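Local coordinates for mercuric reductase (Metallosphaera sedula, PDB 4YWO), which probably reduces mercuric ion to elemental mercury with NADPH, working as a homodimeric FAD-containing enzyme of the pyridine nucleotide-disulfide oxidoreductase family, at residues E214-E220 and L388-V394; Q348-V354 and E408-I414. All blocks are in the same frame, centred on the assembly; numbering follows the deposited sequence.

Overall arrangement
Both contacts reach the antiparallel sheet of the dimerisation domain. Contact 1 lays the first turns of helix 215-227, from the nucleotide-binding part of the chain, against strand 390-396; contact 2 packs strand 350-355 against the turn that leads from strand 399-407 into helix 414-422. Their centres lie about 11 Å apart and their segments alternate along the chain. They touch where Val-391 CG2 packs on Met-413 CE at 3.8 Å and where Ala-217 O meets Leu-351 CD2, also at 3.8 Å. Contact 1 is remote from the annotated sites, whereas in contact 2 the side chain of Ala-411 comes within about 9 Å of a bound FAD.

Contact 1. Residues E214-E220 and L388-V394; sequences EPEASVE and LGFVKMV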
loop_
_atom_site.group_PDB
_atom_site.type_symbol
_atom_site.label_atom_id
_atom_site.label_comp_id
_atom_site.label_asym_id
_atom_site.label_seq_id
_atom_site.Cartn_x
_atom_site.Cartn_y
_atom_site.Cartn_z
ATOM N N GLU A 214 17.571 10.352 -2.821
ATOM C CA GLU A 214 17.642 10.764 -4.275
ATOM C C GLU A 214 17.391 12.279 -4.334
ATOM O O GLU A 214 16.590 12.884 -3.629
ATOM C CB GLU A 214 16.581 10.065 -5.116
ATOM C CG GLU A 214 16.875 8.581 -5.281
ATOM C CD GLU A 214 17.898 8.246 -6.323
ATOM O OE1 GLU A 214 18.524 9.169 -6.850
ATOM O OE2 GLU A 214 18.107 7.052 -6.617
ATOM N N PRO A 215 18.123 12.958 -5.296
ATOM C CA PRO A 215 17.830 14.392 -5.501
ATOM C C PRO A 215 16.385 14.809 -5.648
ATOM O O PRO A 215 15.931 15.811 -5.057
ATOM C CB PRO A 215 18.542 14.699 -6.839
ATOM C CG PRO A 215 19.523 13.649 -7.013
ATOM C CD PRO A 215 19.116 12.436 -6.199
ATOM N N GLU A 216 15.620 14.015 -6.408
ATOM C CA GLU A 216 14.213 14.237 -6.552
ATOM C C GLU A 216 13.514 14.262 -5.163
ATOM O O GLU A 216 12.539 15.035 -4.988
ATOM C CB GLU A 216 13.564 13.186 -7.471
ATOM C CG GLU A 216 14.045 13.253 -8.924
ATOM C CD GLU A 216 15.252 12.430 -9.232
ATOM O OE1 GLU A 216 16.054 11.984 -8.357
ATOM O OE2 GLU A 216 15.350 12.183 -10.447
ATOM N N ALA A 217 13.893 13.393 -4.281
ATOM C CA ALA A 217 13.286 13.377 -2.948
ATOM C C ALA A 217 13.567 14.650 -2.152
ATOM O O ALA A 217 12.688 15.209 -1.487
ATOM C CB ALA A 217 13.626 12.112 -2.198
ATOM N N SER A 218 14.834 15.133 -2.220
ATOM C CA SER A 218 15.163 16.396 -1.530
ATOM C C SER A 218 14.306 17.550 -2.057
ATOM O O SER A 218 13.854 18.411 -1.269
ATOM C CB SER A 218 16.644 16.692 -1.758
ATOM O OG SER A 218 17.474 15.722 -1.165
ATOM N N VAL A 219 14.094 17.631 -3.394
ATOM C CA VAL A 219 13.164 18.624 -3.959
ATOM C C VAL A 219 11.762 18.584 -3.399
ATOM O O VAL A 219 11.190 19.603 -2.978
ATOM C CB VAL A 219 13.135 18.548 -5.482
ATOM C CG1 VAL A 219 12.030 19.416 -6.070
ATOM C CG2 VAL A 219 14.502 18.843 -6.076
ATOM N N GLU A 220 11.204 17.345 -3.399
ATOM C CA GLU A 220 9.888 17.134 -2.907
ATOM C C GLU A 220 9.777 17.454 -1.434
ATOM O O GLU A 220 8.781 18.027 -1.000
ATOM C CB GLU A 220 9.338 15.717 -3.153
ATOM C CG GLU A 220 9.185 15.247 -4.590
ATOM C CD GLU A 220 8.314 15.983 -5.513
ATOM O OE1 GLU A 220 7.909 17.148 -5.239
ATOM O OE2 GLU A 220 7.978 15.372 -6.593
ATOM N N LEU A 388 1.417 15.353 -6.375
ATOM C CA LEU A 388 2.802 15.634 -6.095
ATOM C C LEU A 388 3.581 14.320 -5.891
ATOM O O LEU A 388 3.049 13.393 -5.240
ATOM C CB LEU A 388 2.916 16.506 -4.868
ATOM C CG LEU A 388 4.349 16.903 -4.516
ATOM C CD1 LEU A 388 4.477 18.286 -3.882
ATOM C CD2 LEU A 388 5.022 15.876 -3.634
ATOM N N GLY A 389 4.713 14.205 -6.528
ATOM C CA GLY A 389 5.597 13.082 -6.279
ATOM C C GLY A 389 6.093 12.387 -7.484
ATOM O O GLY A 389 5.925 12.834 -8.618
ATOM N N PHE A 390 6.696 11.249 -7.249
ATOM C CA PHE A 390 7.327 10.460 -8.252
ATOM C C PHE A 390 7.628 9.061 -7.810
ATOM O O PHE A 390 7.607 8.751 -6.610
ATOM C CB PHE A 390 8.670 11.114 -8.738
ATOM C CG PHE A 390 9.749 11.078 -7.694
ATOM C CD1 PHE A 390 10.574 9.960 -7.536
ATOM C CD2 PHE A 390 9.794 12.030 -6.684
ATOM C CE1 PHE A 390 11.490 9.891 -6.474
ATOM C CE2 PHE A 390 10.706 11.976 -5.652
ATOM C CZ PHE A 390 11.536 10.902 -5.512
ATOM N N VAL A 391 7.952 8.216 -8.773
ATOM C CA VAL A 391 8.504 6.868 -8.479
ATOM C C VAL A 391 9.771 6.724 -9.332
ATOM O O VAL A 391 9.741 6.937 -10.561
ATOM C CB VAL A 391 7.509 5.710 -8.723
ATOM C CG1 VAL A 391 8.139 4.427 -8.330
ATOM C CG2 VAL A 391 6.321 5.953 -7.893
ATOM N N LYS A 392 10.886 6.388 -8.679
ATOM C CA LYS A 392 12.175 6.185 -9.389
ATOM C C LYS A 392 12.618 4.757 -9.179
ATOM O O LYS A 392 12.590 4.234 -8.053
ATOM C CB LYS A 392 13.223 7.093 -8.828
ATOM C CG LYS A 392 14.561 7.078 -9.538
ATOM C CD LYS A 392 15.404 8.263 -8.996
ATOM C CE LYS A 392 16.618 8.454 -9.824
ATOM N NZ LYS A 392 17.410 9.634 -9.324
ATOM N N MET A 393 13.028 4.118 -10.247
ATOM C CA MET A 393 13.458 2.714 -10.246
ATOM C C MET A 393 14.844 2.600 -10.822
ATOM O O MET A 393 15.127 3.288 -11.830
ATOM C CB MET A 393 12.440 1.835 -10.968
ATOM C CG MET A 393 12.725 0.302 -11.003
ATOM S SD MET A 393 11.416 -0.637 -11.746
ATOM C CE MET A 393 10.269 -0.677 -10.381
ATOM N N VAL A 394 15.699 1.847 -10.173
ATOM C CA VAL A 394 17.078 1.681 -10.581
ATOM C C VAL A 394 17.386 0.220 -10.813
ATOM O O VAL A 394 17.019 -0.625 -9.988
ATOM C CB VAL A 394 18.031 2.197 -9.513
ATOM C CG1 VAL A 394 19.485 2.064 -9.926
ATOM C CG2 VAL A 394 17.725 3.612 -9.018
HETATM O O HOH W 1 6.045 16.389 -8.050
#
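Lys-392 reaches from strand 390-394 between two glutamates, Glu-214 at the N-cap and Glu-216 in the first turn of helix 215-227. Its CG stands anti to the backbone N (chi1 -175°) and the rest of the chain is fully extended, which carries the ammonium group straight out to the helix. CB and CG lead the chain out from the strand, the side chain touching Val-372 of strand 368-374; Lys-392 CD then passes Glu-214 CD at 3.7 Å, and CE lies 3.6 Å from Glu-214 OE1. At the tip, NZ makes two salt bridges: 2.8 Å to Glu-214 OE1, approached from above the carboxylate plane, and 2.9 Å to Glu-216 OE1, approached on its syn side, 20° out of plane. Both glutamate chains bend at chi2 and cross the lysine at about a right angle. The second oxygen of Glu-214 accepts a hydrogen bond from Glu-358 N. The network thus ties the helix start to the dimerisation-domain sheet, on which the helix runs nearly antiparallel to strand 390-394 with the two axes 10.0 Å apart. Two residues earlier on the strand, the Phe-390 ring takes Glu-216 CB over one face in a CH-pi contact, 3.8 Å from the ring centroid, while Glu-220 CG sits at its edge, in plane. The Glu-220 carboxylate is nearly coplanar with that ring. Its OE1 packs on Leu-388 CD2 and is paired with Arg-223; its OE2 accepts a hydrogen bond from a water, which in turn accepts one from Gly-389 N at 3.0 Å.

Contact 2. Residues Q348-V354 and E408-I414; sequences QPNLARV and ENVAEMI
Asn-350 turns its CG anti to the carbonyl carbon (chi1 -61°), bringing OD1 to the backbone of Ala-411, while Gln-348 stretches out fully and Glu-408, bent at chi2, doubles back to meet it. Ala-411 N donates to Asn-350 OD1 at 3.1 Å, in the carbonyl plane and on a lone pair. A water also donates to OD1, at 2.7 Å, and accepts a longer bond from Asn-409 ND2 (3.3 Å), so two donors grip this oxygen; Asn-350 ND2 is held by Thr-347 O. Gln-348 NE2 reaches Glu-408 OE1 at 2.9 Å in a nearly straight bond (175°), on the syn side but tilted somewhat out of the carboxylate plane, with amide and carboxylate planes 63° apart. Ser-386 holds the other oxygen of Glu-408. Farther along, Ala-352 CB fits between Val-410 CG2 at 4.0 Å and Ile-414 CD1 at 3.9 Å, and Ile-414 CD1 also packs on Val-354 CG1. In this C-terminal dimerisation domain the turn meets the second subunit, Glu-412 bonding to its Ile-440 and Ala-441 amides. It lies against the side of strand 350-355 where Asn-350, Ala-352 and Val-354 project; strands 343-345 and 399-407 flank that strand, and helix 414-422 continues the cover over Val-354.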
loop_
_atom_site.group_PDB
_atom_site.type_symbol
_atom_site.label_atom_id
_atom_site.label_comp_id
_atom_site.label_asym_id
_atom_site.label_seq_id
_atom_site.Cartn_x
_atom_site.Cartn_y
_atom_site.Cartn_z
ATOM N N GLN A 348 2.845 13.406 5.082
ATOM C CA GLN A 348 1.822 13.274 4.029
ATOM C C GLN A 348 2.203 14.290 2.983
ATOM O O GLN A 348 2.219 15.530 3.221
ATOM C CB GLN A 348 0.481 13.649 4.565
ATOM C CG GLN A 348 -0.596 13.552 3.445
ATOM C CD GLN A 348 -1.951 13.797 3.927
ATOM O OE1 GLN A 348 -2.168 14.706 4.777
ATOM N NE2 GLN A 348 -2.948 13.014 3.410
ATOM N N PRO A 349 2.443 13.896 1.738
ATOM C CA PRO A 349 2.602 12.477 1.272
ATOM C C PRO A 349 3.862 11.864 1.838
ATOM O O PRO A 349 4.756 12.605 2.313
ATOM C CB PRO A 349 2.678 12.613 -0.213
ATOM C CG PRO A 349 3.398 13.913 -0.435
ATOM C CD PRO A 349 2.779 14.827 0.638
ATOM N N ASN A 350 3.917 10.555 1.809
ATOM C CA ASN A 350 5.065 9.787 2.297
ATOM C C ASN A 350 6.274 9.884 1.335
ATOM O O ASN A 350 6.140 10.152 0.109
ATOM C CB ASN A 350 4.770 8.327 2.396
ATOM C CG ASN A 350 3.669 7.868 3.327
ATOM O OD1 ASN A 350 3.166 6.738 3.142
ATOM N ND2 ASN A 350 3.218 8.684 4.268
ATOM N N LEU A 351 7.467 9.718 1.914
ATOM C CA LEU A 351 8.693 9.507 1.095
ATOM C C LEU A 351 9.130 8.130 1.448
ATOM O O LEU A 351 9.204 7.775 2.666
ATOM C CB LEU A 351 9.813 10.493 1.415
ATOM C CG LEU A 351 9.431 11.988 1.199
ATOM C CD1 LEU A 351 8.942 12.538 2.488
ATOM C CD2 LEU A 351 10.625 12.774 0.648
ATOM N N ALA A 352 9.503 7.309 0.467
ATOM C CA ALA A 352 9.903 5.938 0.784
ATOM C C ALA A 352 11.094 5.534 -0.083
ATOM O O ALA A 352 11.212 5.998 -1.232
ATOM C CB ALA A 352 8.782 5.025 0.451
ATOM N N ARG A 353 11.930 4.659 0.414
ATOM C CA ARG A 353 13.055 4.181 -0.358
ATOM C C ARG A 353 13.432 2.765 0.070
ATOM O O ARG A 353 13.158 2.310 1.183
ATOM C CB ARG A 353 14.243 5.094 -0.095
ATOM C CG ARG A 353 14.746 5.129 1.294
ATOM C CD ARG A 353 15.934 6.025 1.549
ATOM N NE ARG A 353 17.103 5.517 0.911
ATOM C CZ ARG A 353 18.239 6.231 0.831
ATOM N NH1 ARG A 353 18.282 7.445 1.394
ATOM N NH2 ARG A 353 19.268 5.738 0.179
ATOM N N VAL A 354 13.972 2.022 -0.895
ATOM C CA VAL A 354 14.592 0.714 -0.583
ATOM C C VAL A 354 15.703 0.480 -1.601
ATOM O O VAL A 354 15.542 0.834 -2.771
ATOM C CB VAL A 354 13.536 -0.424 -0.581
ATOM C CG1 VAL A 354 12.758 -0.552 -1.864
ATOM C CG2 VAL A 354 14.124 -1.766 -0.124
ATOM N N GLU A 408 1.109 9.570 -2.050
ATOM C CA GLU A 408 0.142 9.241 -1.004
ATOM C C GLU A 408 0.263 7.749 -0.634
ATOM O O GLU A 408 0.062 6.862 -1.467
ATOM C CB GLU A 408 -1.298 9.473 -1.535
ATOM C CG GLU A 408 -2.273 9.692 -0.423
ATOM C CD GLU A 408 -1.980 11.024 0.344
ATOM O OE1 GLU A 408 -2.167 10.881 1.535
ATOM O OE2 GLU A 408 -1.473 12.118 -0.196
ATOM N N ASN A 409 0.548 7.471 0.622
ATOM C CA ASN A 409 0.618 6.143 1.165
ATOM C C ASN A 409 1.609 5.257 0.433
ATOM O O ASN A 409 1.473 4.049 0.445
ATOM C CB ASN A 409 -0.735 5.466 1.128
ATOM C CG ASN A 409 -1.779 6.154 1.980
ATOM O OD1 ASN A 409 -2.972 6.244 1.538
ATOM N ND2 ASN A 409 -1.419 6.563 3.168
ATOM N N VAL A 410 2.698 5.855 -0.134
ATOM C CA VAL A 410 3.714 4.991 -0.773
ATOM C C VAL A 410 4.390 4.063 0.245
ATOM O O VAL A 410 5.043 3.121 -0.150
ATOM C CB VAL A 410 4.666 5.774 -1.681
ATOM C CG1 VAL A 410 3.964 6.415 -2.857
ATOM C CG2 VAL A 410 5.513 6.802 -0.932
ATOM N N ALA A 411 4.298 4.361 1.535
ATOM C CA ALA A 411 4.790 3.411 2.497
ATOM C C ALA A 411 4.204 2.000 2.347
ATOM O O ALA A 411 4.917 1.022 2.635
ATOM C CB ALA A 411 4.462 3.873 3.890
ATOM N N GLU A 412 3.004 1.898 1.780
ATOM C CA GLU A 412 2.256 0.635 1.674
ATOM C C GLU A 412 2.729 -0.179 0.492
ATOM O O GLU A 412 2.404 -1.364 0.441
ATOM C CB GLU A 412 0.744 0.853 1.647
ATOM C CG GLU A 412 0.183 1.478 2.908
ATOM C CD GLU A 412 0.347 0.619 4.197
ATOM O OE1 GLU A 412 0.712 -0.572 3.991
ATOM O OE2 GLU A 412 0.263 1.139 5.367
ATOM N N MET A 413 3.346 0.450 -0.501
ATOM C CA MET A 413 3.867 -0.243 -1.686
ATOM C C MET A 413 5.361 -0.547 -1.606
ATOM O O MET A 413 5.872 -1.319 -2.410
ATOM C CB MET A 413 3.639 0.539 -2.977
ATOM C CG MET A 413 4.601 1.665 -3.215
ATOM S SD MET A 413 4.039 2.580 -4.696
ATOM C CE MET A 413 5.459 3.610 -5.062
ATOM N N ILE A 414 6.085 -0.015 -0.632
ATOM C CA ILE A 414 7.543 -0.153 -0.614
ATOM C C ILE A 414 7.897 -1.566 -0.242
ATOM O O ILE A 414 8.963 -2.054 -0.638
ATOM C CB ILE A 414 8.221 0.911 0.264
ATOM C CG1 ILE A 414 9.671 1.207 -0.203
ATOM C CG2 ILE A 414 8.167 0.564 1.756
ATOM C CD1 ILE A 414 9.760 1.846 -1.540
HETATM O O HOH W 2 1.317 5.570 4.701
#